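Local structure of PR domain zinc finger protein 2 (Homo sapiens, 2QPW) at residues P28-L33 with K55-F60; T48-K53 with I131-E136; G62-R67 with M87-T92; V79-L84 with I119-Y124. The protein transfers methyl groups from S-adenosyl-L-methionine to a specific lysine of histone H3 through its PR (SET-like) domain, and may also act as a DNA-binding transcription factor. One frame throughout, in Å; residues are numbered along the deposited sequence.

Contact 1: P28-L33 with K55-F60; sequences PEEVRL and KKFGPF
E30 and F57 meet where two sheets of the PR domain, a SET-type fold, approach each other: a type I turn from P28 to V31 leads into strand 31-35 and faces the short edge strand 56-57. The carboxylate oxygen E30 OE1 comes to the rim of the aromatic ring, 3.5 Å from F57 CE2 and near the ring plane, with the two flat groups turned 29° apart. The partly positive hydrogens of the rim make this approach electrostatically favourable. K55 reaches the same oxygen from another direction: its CG is anti to the backbone N (chi1 175°), and a bend at chi2 (66°) lays the rest of the chain across E30 at about a right angle. The resulting salt bridge is long, 3.8 Å from K55 NZ to E30 OE1. A water that accepts from K55 NZ at 2.9 Å also approaches E30 OE1, at a distance too short to be trusted. W99 meets the F57 ring edge-to-face and also touches P28. The two ends of the turn meet the ring obliquely: P28 CG lies 4.2 Å from F57 CE2, and V31 CG1 4.4 Å from F57 CZ.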
loop_
_atom_site.group_PDB
_atom_site.type_symbol
_atom_site.label_atom_id
_atom_site.label_comp_id
_atom_site.label_asym_id
_atom_site.label_seq_id
_atom_site.Cartn_x
_atom_site.Cartn_y
_atom_site.Cartn_z
ATOM N N PRO A 28 8.799 -4.639 -9.689
ATOM C CA PRO A 28 10.235 -4.532 -9.912
ATOM C C PRO A 28 10.988 -5.611 -9.105
ATOM O O PRO A 28 10.402 -6.251 -8.241
ATOM C CB PRO A 28 10.568 -3.137 -9.353
ATOM C CG PRO A 28 9.561 -2.975 -8.214
ATOM C CD PRO A 28 8.302 -3.589 -8.764
ATOM N N GLU A 29 12.273 -5.791 -9.412
ATOM C CA GLU A 29 13.080 -6.853 -8.804
ATOM C C GLU A 29 13.095 -6.816 -7.267
ATOM O O GLU A 29 13.067 -7.882 -6.644
ATOM C CB GLU A 29 14.511 -6.779 -9.349
ATOM C CG GLU A 29 15.417 -7.979 -8.990
ATOM C CD GLU A 29 16.806 -7.889 -9.614
ATOM O OE1 GLU A 29 16.994 -7.144 -10.603
ATOM O OE2 GLU A 29 17.712 -8.602 -9.133
ATOM N N GLU A 30 13.151 -5.603 -6.689
ATOM C CA GLU A 30 13.320 -5.326 -5.222
ATOM C C GLU A 30 12.226 -5.866 -4.334
ATOM O O GLU A 30 12.396 -5.889 -3.099
ATOM C CB GLU A 30 13.232 -3.789 -4.926
ATOM C CG GLU A 30 14.177 -2.907 -5.593
ATOM C CD GLU A 30 13.667 -2.485 -6.937
ATOM O OE1 GLU A 30 13.122 -1.373 -7.042
ATOM O OE2 GLU A 30 13.770 -3.269 -7.875
ATOM N N VAL A 31 11.072 -6.200 -4.926
ATOM C CA VAL A 31 9.914 -6.644 -4.138
ATOM C C VAL A 31 9.265 -7.939 -4.647
ATOM O O VAL A 31 9.447 -8.325 -5.834
ATOM C CB VAL A 31 8.796 -5.505 -4.028
ATOM C CG1 VAL A 31 9.426 -4.207 -3.510
ATOM C CG2 VAL A 31 8.098 -5.274 -5.374
ATOM N N ARG A 32 8.519 -8.606 -3.759
ATOM C CA ARG A 32 7.703 -9.785 -4.138
ATOM C C ARG A 32 6.398 -9.766 -3.356
ATOM O O ARG A 32 6.331 -9.162 -2.270
ATOM C CB ARG A 32 8.457 -11.104 -3.826
ATOM C CG ARG A 32 8.606 -11.428 -2.333
ATOM C CD ARG A 32 9.079 -12.899 -2.123
ATOM N NE ARG A 32 10.444 -13.085 -2.639
ATOM C CZ ARG A 32 10.750 -13.714 -3.778
ATOM N NH1 ARG A 32 9.797 -14.253 -4.544
ATOM N NH2 ARG A 32 12.015 -13.812 -4.153
ATOM N N LEU A 33 5.369 -10.433 -3.887
ATOM C CA LEU A 33 4.096 -10.624 -3.147
ATOM C C LEU A 33 4.111 -11.920 -2.332
ATOM O O LEU A 33 4.558 -12.972 -2.839
ATOM C CB LEU A 33 2.903 -10.647 -4.130
ATOM C CG LEU A 33 2.709 -9.401 -5.009
ATOM C CD1 LEU A 33 1.352 -9.510 -5.703
ATOM C CD2 LEU A 33 2.751 -8.115 -4.184
ATOM N N LYS A 55 14.062 5.570 -2.123
ATOM C CA LYS A 55 13.587 4.864 -3.316
ATOM C C LYS A 55 12.063 5.075 -3.514
ATOM O O LYS A 55 11.300 4.881 -2.566
ATOM C CB LYS A 55 13.923 3.366 -3.219
ATOM C CG LYS A 55 13.371 2.460 -4.347
ATOM C CD LYS A 55 14.007 2.769 -5.749
ATOM C CE LYS A 55 13.408 1.836 -6.822
ATOM N NZ LYS A 55 13.960 2.104 -8.199
ATOM N N LYS A 56 11.658 5.448 -4.738
ATOM C CA LYS A 56 10.246 5.732 -5.106
ATOM C C LYS A 56 9.582 4.583 -5.872
ATOM O O LYS A 56 10.158 4.036 -6.819
ATOM C CB LYS A 56 10.217 6.973 -6.003
ATOM C CG LYS A 56 8.855 7.490 -6.370
ATOM C CD LYS A 56 9.001 8.861 -7.033
ATOM C CE LYS A 56 9.866 8.852 -8.291
ATOM N NZ LYS A 56 9.145 8.337 -9.479
ATOM N N PHE A 57 8.367 4.236 -5.484
ATOM C CA PHE A 57 7.572 3.224 -6.200
ATOM C C PHE A 57 6.238 3.837 -6.605
ATOM O O PHE A 57 5.722 4.696 -5.888
ATOM C CB PHE A 57 7.283 2.063 -5.279
ATOM C CG PHE A 57 8.530 1.346 -4.787
ATOM C CD1 PHE A 57 8.931 1.461 -3.455
ATOM C CD2 PHE A 57 9.257 0.540 -5.650
ATOM C CE1 PHE A 57 10.072 0.768 -2.978
ATOM C CE2 PHE A 57 10.402 -0.124 -5.210
ATOM C CZ PHE A 57 10.808 -0.015 -3.869
ATOM N N GLY A 58 5.671 3.370 -7.715
ATOM C CA GLY A 58 4.362 3.862 -8.155
ATOM C C GLY A 58 4.312 4.214 -9.656
ATOM O O GLY A 58 5.245 3.902 -10.405
ATOM N N PRO A 59 3.230 4.870 -10.102
ATOM C CA PRO A 59 2.172 5.413 -9.243
ATOM C C PRO A 59 1.175 4.370 -8.742
ATOM O O PRO A 59 0.908 3.371 -9.434
ATOM C CB PRO A 59 1.423 6.364 -10.183
ATOM C CG PRO A 59 1.645 5.766 -11.569
ATOM C CD PRO A 59 3.012 5.166 -11.531
ATOM N N PHE A 60 0.556 4.658 -7.595
ATOM C CA PHE A 60 -0.671 3.950 -7.158
ATOM C C PHE A 60 -1.806 4.321 -8.109
ATOM O O PHE A 60 -2.050 5.509 -8.330
ATOM C CB PHE A 60 -0.997 4.355 -5.687
ATOM C CG PHE A 60 -2.197 3.649 -5.064
ATOM C CD1 PHE A 60 -2.004 2.644 -4.109
ATOM C CD2 PHE A 60 -3.513 4.035 -5.372
ATOM C CE1 PHE A 60 -3.105 1.991 -3.502
ATOM C CE2 PHE A 60 -4.629 3.401 -4.765
ATOM C CZ PHE A 60 -4.414 2.357 -3.845
HETATM O O HOH W 1 12.203 -0.135 -8.935
#

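Contact 2: T48-K53 with I131-E136; sequences TKPILK and IAPGEE
I51 and I131 grip each other through both backbone amides, a single antiparallel bridge between two loops. I51 N donates to I131 O at 3.0 Å and I131 N returns the bond to I51 O, also at 3.0 Å; both are nearly straight (167° and 165°), with each donor in the plane of the carbonyl it meets. P50 CA adds a CA-H...O contact to the same I131 O, at 3.5 Å. One residue further on, A132 N points at E135 OE1 of its own loop, approaching from above the carboxylate plane, while E135 N bonds back to A132 O and closes a type II turn with G134 at its positive-phi position.

Packing spreads outward from the bridge. The P133 ring lies along the K49-P50 backbone, with P133 CD 3.9 Å from P50 N, and the two prolines touch through P50 CD and P133 CG at 4.0 Å. Beside the bridge the isoleucines meet at their branch points, I51 CB being 4.2 Å from I131 CB.

Within the PR (SET-type) domain, the loop between strands 43-47 and 56-57 is thus tied to that between 122-127 and 138-139, whose G134 and E135 also bond to A47 of strand 43-47.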
loop_
_atom_site.group_PDB
_atom_site.type_symbol
_atom_site.label_atom_id
_atom_site.label_comp_id
_atom_site.label_asym_id
_atom_site.label_seq_id
_atom_site.Cartn_x
_atom_site.Cartn_y
_atom_site.Cartn_z
ATOM N N THR A 48 13.109 -8.102 -1.435
ATOM C CA THR A 48 13.891 -9.300 -1.846
ATOM C C THR A 48 15.400 -9.060 -1.745
ATOM O O THR A 48 16.229 -10.011 -1.864
ATOM C CB THR A 48 13.593 -9.697 -3.319
ATOM O OG1 THR A 48 14.006 -8.633 -4.182
ATOM C CG2 THR A 48 12.111 -10.046 -3.532
ATOM N N LYS A 49 15.765 -7.798 -1.572
ATOM C CA LYS A 49 17.158 -7.343 -1.560
ATOM C C LYS A 49 17.202 -5.972 -0.863
ATOM O O LYS A 49 16.135 -5.382 -0.613
ATOM C CB LYS A 49 17.670 -7.254 -3.002
ATOM C CG LYS A 49 17.067 -6.188 -3.889
ATOM C CD LYS A 49 17.582 -6.335 -5.348
ATOM C CE LYS A 49 18.959 -5.700 -5.481
ATOM N NZ LYS A 49 19.469 -5.532 -6.886
ATOM N N PRO A 50 18.407 -5.467 -0.514
ATOM C CA PRO A 50 18.455 -4.148 0.170
ATOM C C PRO A 50 17.847 -3.023 -0.683
ATOM O O PRO A 50 18.127 -2.923 -1.898
ATOM C CB PRO A 50 19.969 -3.896 0.368
ATOM C CG PRO A 50 20.584 -5.262 0.331
ATOM C CD PRO A 50 19.759 -6.052 -0.676
ATOM N N ILE A 51 17.015 -2.202 -0.044
ATOM C CA ILE A 51 16.383 -1.025 -0.704
ATOM C C ILE A 51 16.897 0.220 0.043
ATOM O O ILE A 51 16.759 0.311 1.262
ATOM C CB ILE A 51 14.806 -1.096 -0.652
ATOM C CG1 ILE A 51 14.277 -2.440 -1.225
ATOM C CG2 ILE A 51 14.182 0.108 -1.449
ATOM C CD1 ILE A 51 12.733 -2.644 -1.137
ATOM N N LEU A 52 17.500 1.158 -0.694
ATOM C CA LEU A 52 18.001 2.421 -0.139
ATOM C C LEU A 52 16.895 3.367 0.366
ATOM O O LEU A 52 15.759 3.346 -0.128
ATOM C CB LEU A 52 18.800 3.171 -1.211
ATOM C CG LEU A 52 19.869 2.415 -2.033
ATOM C CD1 LEU A 52 20.631 3.357 -3.003
ATOM C CD2 LEU A 52 20.801 1.740 -1.099
ATOM N N LYS A 53 17.232 4.199 1.340
ATOM C CA LYS A 53 16.340 5.280 1.756
ATOM C C LYS A 53 16.098 6.202 0.559
ATOM O O LYS A 53 17.022 6.479 -0.229
ATOM C CB LYS A 53 16.971 6.051 2.920
ATOM C CG LYS A 53 16.120 7.159 3.527
ATOM C CD LYS A 53 16.889 7.831 4.699
ATOM C CE LYS A 53 16.050 8.994 5.260
ATOM N NZ LYS A 53 16.810 9.795 6.257
ATOM N N ILE A 131 15.458 -0.597 3.785
ATOM C CA ILE A 131 14.719 -1.843 4.039
ATOM C C ILE A 131 15.596 -3.049 3.739
ATOM O O ILE A 131 16.227 -3.120 2.680
ATOM C CB ILE A 131 13.377 -1.913 3.251
ATOM C CG1 ILE A 131 12.509 -0.701 3.621
ATOM C CG2 ILE A 131 12.586 -3.176 3.636
ATOM C CD1 ILE A 131 11.197 -0.620 2.769
ATOM N N ALA A 132 15.657 -3.970 4.695
ATOM C CA ALA A 132 16.485 -5.203 4.530
ATOM C C ALA A 132 15.733 -6.328 3.826
ATOM O O ALA A 132 14.513 -6.445 3.956
ATOM C CB ALA A 132 16.989 -5.682 5.904
ATOM N N PRO A 133 16.463 -7.233 3.123
ATOM C CA PRO A 133 15.751 -8.362 2.516
ATOM C C PRO A 133 14.971 -9.174 3.572
ATOM O O PRO A 133 15.416 -9.302 4.730
ATOM C CB PRO A 133 16.851 -9.203 1.859
ATOM C CG PRO A 133 18.137 -8.489 2.084
ATOM C CD PRO A 133 17.918 -7.252 2.897
ATOM N N GLY A 134 13.797 -9.671 3.200
ATOM C CA GLY A 134 12.927 -10.380 4.157
ATOM C C GLY A 134 12.083 -9.508 5.099
ATOM O O GLY A 134 11.384 -10.046 5.975
ATOM N N GLU A 135 12.147 -8.171 4.952
ATOM C CA GLU A 135 11.291 -7.252 5.756
ATOM C C GLU A 135 10.035 -6.849 4.961
ATOM O O GLU A 135 10.098 -6.656 3.738
ATOM C CB GLU A 135 12.045 -5.978 6.248
ATOM C CG GLU A 135 13.195 -6.278 7.255
ATOM C CD GLU A 135 13.934 -5.035 7.808
ATOM O OE1 GLU A 135 13.929 -3.932 7.182
ATOM O OE2 GLU A 135 14.580 -5.197 8.889
ATOM N N GLU A 136 8.918 -6.701 5.666
ATOM C CA GLU A 136 7.620 -6.324 5.026
ATOM C C GLU A 136 7.588 -4.819 4.754
ATOM O O GLU A 136 7.989 -4.021 5.624
ATOM C CB GLU A 136 6.407 -6.736 5.904
ATOM C CG GLU A 136 5.042 -6.466 5.210
ATOM C CD GLU A 136 3.826 -7.146 5.851
ATOM O OE1 GLU A 136 3.942 -7.713 6.973
ATOM O OE2 GLU A 136 2.718 -7.100 5.240
#

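Contact 3: G62-R67 with M87-T92; sequences GDKKKR and MCIDAT
D63 to K65 run antiparallel to C88 to D90, the axes of strands 63-65 and 87-90 passing 4.7 Å apart with their directions at 149°. In this three-stranded antiparallel sheet of the PR domain, 63-65 is an outer strand and 85-90 the middle one. D63 with D90 and K65 with C88 are hydrogen-bonded pairs, flanking the non-hydrogen-bonded pair of K64 and I89. C88 N meets K65 O at 2.8 Å, nearly in line with the carbonyl, and K65 N lies in the plane of C88 O; D63 N instead reaches D90 O from 40° above the carbonyl plane. G62, with no side chain to place against D90, lets the strands close up here, its CA 3.4 Å from D90 O.

On one face the extended K65 carries its CD and CE across D90 CB, bringing K65 NZ within 2.9 Å of D90 OD2, on the anti side and 26° out of the carboxylate plane. D90 OD1 takes T92 OG1 at 2.7 Å on its syn lone pair and T92 N from above the plane, the latter bond closing an Asx turn. C88 SG touches R67 CD at 3.8 Å. On the other face K64 CG lies 3.8 Å from I89 CD1.

K71 forms a second salt bridge to D90 OD2. Two ammonium groups and both T92 donors thus grip the buried carboxylate, which would favour its ionised form and fix its rotation.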
loop_
_atom_site.group_PDB
_atom_site.type_symbol
_atom_site.label_atom_id
_atom_site.label_comp_id
_atom_site.label_asym_id
_atom_site.label_seq_id
_atom_site.Cartn_x
_atom_site.Cartn_y
_atom_site.Cartn_z
ATOM N N GLY A 62 -6.139 3.494 -9.484
ATOM C CA GLY A 62 -7.454 2.974 -9.045
ATOM C C GLY A 62 -8.563 3.762 -9.733
ATOM O O GLY A 62 -8.274 4.753 -10.394
ATOM N N ASP A 63 -9.812 3.298 -9.588
ATOM C CA ASP A 63 -10.994 3.971 -10.167
ATOM C C ASP A 63 -11.231 5.317 -9.459
ATOM O O ASP A 63 -11.131 5.382 -8.240
ATOM C CB ASP A 63 -12.237 3.058 -9.990
ATOM C CG ASP A 63 -12.364 1.963 -11.062
ATOM O OD1 ASP A 63 -11.603 1.930 -12.082
ATOM O OD2 ASP A 63 -13.298 1.145 -10.893
ATOM N N LYS A 64 -11.554 6.367 -10.210
ATOM C CA LYS A 64 -11.938 7.682 -9.613
ATOM C C LYS A 64 -13.402 7.628 -9.146
ATOM O O LYS A 64 -14.297 7.341 -9.963
ATOM C CB LYS A 64 -11.802 8.790 -10.665
ATOM C CG LYS A 64 -10.437 9.353 -10.787
ATOM C CD LYS A 64 -10.402 10.598 -11.709
ATOM C CE LYS A 64 -9.053 10.573 -12.426
ATOM N NZ LYS A 64 -8.618 11.905 -12.890
ATOM N N LYS A 65 -13.642 7.858 -7.857
ATOM C CA LYS A 65 -14.995 7.813 -7.287
ATOM C C LYS A 65 -15.185 8.960 -6.278
ATOM O O LYS A 65 -14.208 9.457 -5.693
ATOM C CB LYS A 65 -15.252 6.485 -6.556
ATOM C CG LYS A 65 -15.020 5.203 -7.397
ATOM C CD LYS A 65 -15.386 3.981 -6.583
ATOM C CE LYS A 65 -15.073 2.705 -7.337
ATOM N NZ LYS A 65 -15.428 1.553 -6.487
ATOM N N LYS A 66 -16.433 9.394 -6.082
ATOM C CA LYS A 66 -16.711 10.377 -5.005
ATOM C C LYS A 66 -16.588 9.696 -3.639
ATOM O O LYS A 66 -16.816 8.486 -3.522
ATOM C CB LYS A 66 -18.112 10.987 -5.119
ATOM C CG LYS A 66 -18.446 11.614 -6.447
ATOM C CD LYS A 66 -19.865 12.185 -6.397
ATOM C CE LYS A 66 -20.899 11.063 -6.536
ATOM N NZ LYS A 66 -22.257 11.589 -6.225
ATOM N N ARG A 67 -16.258 10.481 -2.607
ATOM C CA ARG A 67 -16.136 9.918 -1.240
ATOM C C ARG A 67 -17.358 9.090 -0.827
ATOM O O ARG A 67 -17.223 8.060 -0.131
ATOM C CB ARG A 67 -15.851 11.021 -0.208
ATOM C CG ARG A 67 -15.603 10.510 1.237
ATOM C CD ARG A 67 -14.217 9.829 1.360
ATOM N NE ARG A 67 -14.106 8.803 2.412
ATOM C CZ ARG A 67 -14.474 7.520 2.285
ATOM N NH1 ARG A 67 -15.021 7.085 1.159
ATOM N NH2 ARG A 67 -14.313 6.663 3.295
ATOM N N MET A 87 -11.293 13.519 -5.232
ATOM C CA MET A 87 -11.712 12.221 -5.694
ATOM C C MET A 87 -10.974 11.103 -4.934
ATOM O O MET A 87 -9.854 11.316 -4.465
ATOM C CB MET A 87 -11.555 12.164 -7.232
ATOM C CG MET A 87 -12.484 13.309 -7.927
ATOM S SD MET A 87 -14.245 12.915 -7.875
ATOM C CE MET A 87 -14.106 11.519 -8.782
ATOM N N CYS A 88 -11.640 9.973 -4.728
ATOM C CA CYS A 88 -10.975 8.786 -4.155
ATOM C C CYS A 88 -10.437 7.962 -5.314
ATOM O O CYS A 88 -11.138 7.773 -6.327
ATOM C CB CYS A 88 -11.967 7.935 -3.359
ATOM S SG CYS A 88 -12.622 8.783 -1.920
ATOM N N ILE A 89 -9.203 7.470 -5.171
ATOM C CA ILE A 89 -8.553 6.593 -6.165
ATOM C C ILE A 89 -8.634 5.180 -5.553
ATOM O O ILE A 89 -7.903 4.891 -4.590
ATOM C CB ILE A 89 -7.093 7.046 -6.356
ATOM C CG1 ILE A 89 -7.021 8.544 -6.747
ATOM C CG2 ILE A 89 -6.369 6.167 -7.401
ATOM C CD1 ILE A 89 -7.893 8.956 -8.018
ATOM N N ASP A 90 -9.560 4.363 -6.059
ATOM C CA ASP A 90 -10.026 3.166 -5.347
ATOM C C ASP A 90 -9.538 1.880 -6.031
ATOM O O ASP A 90 -9.935 1.582 -7.172
ATOM C CB ASP A 90 -11.567 3.145 -5.300
ATOM C CG ASP A 90 -12.115 2.018 -4.437
ATOM O OD1 ASP A 90 -11.336 1.395 -3.676
ATOM O OD2 ASP A 90 -13.350 1.781 -4.494
ATOM N N ALA A 91 -8.676 1.139 -5.330
ATOM C CA ALA A 91 -8.131 -0.131 -5.819
ATOM C C ALA A 91 -8.698 -1.315 -5.028
ATOM O O ALA A 91 -8.110 -2.405 -5.023
ATOM C CB ALA A 91 -6.576 -0.128 -5.771
ATOM N N THR A 92 -9.836 -1.118 -4.356
ATOM C CA THR A 92 -10.517 -2.234 -3.658
ATOM C C THR A 92 -10.659 -3.476 -4.572
ATOM O O THR A 92 -10.381 -4.609 -4.140
ATOM C CB THR A 92 -11.902 -1.807 -3.039
ATOM O OG1 THR A 92 -11.704 -0.739 -2.106
ATOM C CG2 THR A 92 -12.540 -2.954 -2.301
#

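Contact 4: V79-L84 with I119-Y124; sequences VYYPNL and INRAIY
R121 and P82 meet between two turns of the PR domain's beta architecture. R121 occupies the tight two-residue loop of the hairpin joining strands 104-119 and 122-127, in which I119 and A122 exchange both backbone hydrogen bonds; P82 lies in the turn that follows strand 76-81 of the three-stranded sheet.

Apolar contact lies deeper in, where V79 and I123 pass alongside one another with opposite headings and V79 CG2 comes 3.9 Å from I123 CG1. The other branch sets a methyl against a carbonyl, V79 CG1 lying 3.6 Å from R121 O.

Further out a flat cation lies over a proline ring. The R121 chain, extended from CG to NE (chi3 -175°), carries its guanidinium to P82, whose CD sits 3.5 Å above the plane of that group, over its centre. R121 CB brushes the Y81 ring on the way, 4.0 Å from Y81 CE1, with the ring and guanidinium planes 55° apart.

Among the polar contacts, a water lies at the edge of the guanidinium, in its plane, and accepts from R121 NH2 at 2.7 Å; it lies so close to Y80 O that the second link is doubtful. R121 NH2 also approaches the Y80 ring at its edge, near the ring plane. The Y81 ring in turn makes a cation-pi contact with K64, while its hydroxyl reaches the hairpin loop, with Y81 OH 3.1 Å from R121 O.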
loop_
_atom_site.group_PDB
_atom_site.type_symbol
_atom_site.label_atom_id
_atom_site.label_comp_id
_atom_site.label_asym_id
_atom_site.label_seq_id
_atom_site.Cartn_x
_atom_site.Cartn_y
_atom_site.Cartn_z
ATOM N N VAL A 79 -7.156 12.356 -3.924
ATOM C CA VAL A 79 -6.338 13.227 -4.767
ATOM C C VAL A 79 -7.278 14.252 -5.386
ATOM O O VAL A 79 -8.363 13.891 -5.819
ATOM C CB VAL A 79 -5.652 12.435 -5.932
ATOM C CG1 VAL A 79 -4.913 13.390 -6.868
ATOM C CG2 VAL A 79 -4.669 11.362 -5.336
ATOM N N TYR A 80 -6.853 15.505 -5.408
ATOM C CA TYR A 80 -7.675 16.622 -5.928
ATOM C C TYR A 80 -7.456 16.785 -7.418
ATOM O O TYR A 80 -6.295 16.832 -7.877
ATOM C CB TYR A 80 -7.257 17.935 -5.237
ATOM C CG TYR A 80 -7.970 19.174 -5.767
ATOM C CD1 TYR A 80 -9.281 19.443 -5.386
ATOM C CD2 TYR A 80 -7.342 20.039 -6.671
ATOM C CE1 TYR A 80 -9.973 20.561 -5.873
ATOM C CE2 TYR A 80 -8.032 21.201 -7.168
ATOM C CZ TYR A 80 -9.336 21.438 -6.755
ATOM O OH TYR A 80 -10.030 22.555 -7.221
ATOM N N TYR A 81 -8.564 16.939 -8.158
ATOM C CA TYR A 81 -8.509 17.248 -9.608
ATOM C C TYR A 81 -9.217 18.577 -9.909
ATOM O O TYR A 81 -10.411 18.693 -9.682
ATOM C CB TYR A 81 -9.147 16.105 -10.427
ATOM C CG TYR A 81 -8.326 14.834 -10.281
ATOM C CD1 TYR A 81 -7.309 14.529 -11.177
ATOM C CD2 TYR A 81 -8.540 13.976 -9.188
ATOM C CE1 TYR A 81 -6.509 13.373 -11.000
ATOM C CE2 TYR A 81 -7.753 12.847 -8.991
ATOM C CZ TYR A 81 -6.743 12.532 -9.905
ATOM O OH TYR A 81 -5.952 11.370 -9.696
ATOM N N PRO A 82 -8.487 19.555 -10.450
ATOM C CA PRO A 82 -9.087 20.901 -10.692
ATOM C C PRO A 82 -10.375 20.820 -11.501
ATOM O O PRO A 82 -10.397 20.155 -12.547
ATOM C CB PRO A 82 -8.032 21.597 -11.550
ATOM C CG PRO A 82 -6.769 20.895 -11.261
ATOM C CD PRO A 82 -7.077 19.495 -10.860
ATOM N N ASN A 83 -11.449 21.460 -11.006
ATOM C CA ASN A 83 -12.750 21.533 -11.712
ATOM C C ASN A 83 -13.549 20.223 -11.768
ATOM O O ASN A 83 -14.642 20.174 -12.394
ATOM C CB ASN A 83 -12.552 22.138 -13.132
ATOM C CG ASN A 83 -11.813 23.448 -13.070
ATOM O OD1 ASN A 83 -12.222 24.336 -12.312
ATOM N ND2 ASN A 83 -10.691 23.582 -13.819
ATOM N N LEU A 84 -13.015 19.189 -11.092
ATOM C CA LEU A 84 -13.696 17.913 -10.830
ATOM C C LEU A 84 -13.931 17.694 -9.315
ATOM O O LEU A 84 -14.971 17.160 -8.915
ATOM C CB LEU A 84 -12.869 16.717 -11.381
ATOM C CG LEU A 84 -13.564 15.341 -11.310
ATOM C CD1 LEU A 84 -14.952 15.254 -11.973
ATOM C CD2 LEU A 84 -12.576 14.224 -11.847
ATOM N N ILE A 119 2.865 13.286 -7.006
ATOM C CA ILE A 119 3.581 13.830 -8.183
ATOM C C ILE A 119 2.682 13.668 -9.415
ATOM O O ILE A 119 2.167 12.555 -9.680
ATOM C CB ILE A 119 4.897 13.046 -8.500
ATOM C CG1 ILE A 119 5.784 12.889 -7.250
ATOM C CG2 ILE A 119 5.672 13.750 -9.631
ATOM C CD1 ILE A 119 6.902 11.880 -7.427
ATOM N N ASN A 120 2.507 14.751 -10.183
ATOM C CA ASN A 120 1.567 14.754 -11.320
ATOM C C ASN A 120 0.177 14.153 -11.022
ATOM O O ASN A 120 -0.384 13.358 -11.812
ATOM C CB ASN A 120 2.200 14.082 -12.543
ATOM C CG ASN A 120 3.533 14.710 -12.923
ATOM O OD1 ASN A 120 3.722 15.925 -12.776
ATOM N ND2 ASN A 120 4.478 13.878 -13.361
ATOM N N ARG A 121 -0.394 14.566 -9.886
ATOM C CA ARG A 121 -1.729 14.145 -9.473
ATOM C C ARG A 121 -1.883 12.634 -9.322
ATOM O O ARG A 121 -2.960 12.072 -9.607
ATOM C CB ARG A 121 -2.843 14.750 -10.354
ATOM C CG ARG A 121 -2.656 16.250 -10.563
ATOM C CD ARG A 121 -3.944 16.990 -10.943
ATOM N NE ARG A 121 -3.636 18.389 -11.235
ATOM C CZ ARG A 121 -3.514 19.361 -10.322
ATOM N NH1 ARG A 121 -3.230 20.598 -10.725
ATOM N NH2 ARG A 121 -3.710 19.133 -9.023
ATOM N N ALA A 122 -0.808 11.988 -8.877
ATOM C CA ALA A 122 -0.859 10.570 -8.456
ATOM C C ALA A 122 -0.041 10.335 -7.190
ATOM O O ALA A 122 0.979 10.994 -6.968
ATOM C CB ALA A 122 -0.352 9.643 -9.585
ATOM N N ILE A 123 -0.448 9.339 -6.406
ATOM C CA ILE A 123 0.296 8.948 -5.202
ATOM C C ILE A 123 1.446 7.982 -5.524
ATOM O O ILE A 123 1.225 6.976 -6.196
ATOM C CB ILE A 123 -0.676 8.330 -4.160
ATOM C CG1 ILE A 123 -1.737 9.375 -3.765
ATOM C CG2 ILE A 123 0.068 7.784 -2.925
ATOM C CD1 ILE A 123 -1.190 10.602 -3.015
ATOM N N TYR A 124 2.649 8.298 -5.041
ATOM C CA TYR A 124 3.795 7.370 -5.065
ATOM C C TYR A 124 4.165 7.055 -3.605
ATOM O O TYR A 124 3.823 7.826 -2.693
ATOM C CB TYR A 124 4.994 8.033 -5.757
ATOM C CG TYR A 124 4.801 8.233 -7.250
ATOM C CD1 TYR A 124 5.476 7.422 -8.181
ATOM C CD2 TYR A 124 3.937 9.225 -7.735
ATOM C CE1 TYR A 124 5.280 7.616 -9.583
ATOM C CE2 TYR A 124 3.753 9.425 -9.109
ATOM C CZ TYR A 124 4.431 8.607 -10.026
ATOM O OH TYR A 124 4.250 8.801 -11.416
HETATM O O HOH W 2 -3.900 17.184 -7.204
#

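The four contacts illustrate how a domain of small sheets is assembled through its edges and turns. Contacts 1 and 2, with centres 11 Å apart, share a seam: T48 OG1 lies 2.7 Å from E29 O, and T48 N 2.9 Å from E30 O. Contact 3 and the 79-84 half of contact 4 belong to the same three-stranded sheet, where M87 O is 2.9 Å from V79 N; the centres of these two contacts are 12 Å apart. Between these pairs, residues 55-60 serve as the passage: F60 N lies 2.8 Å from I123 O in contact 4, and the F60 ring packs on I89 and A91 of contact 3. Contacts 2 and 3 do not touch; their nearest atoms are about 16 Å apart, on opposite sides of the chain's centre.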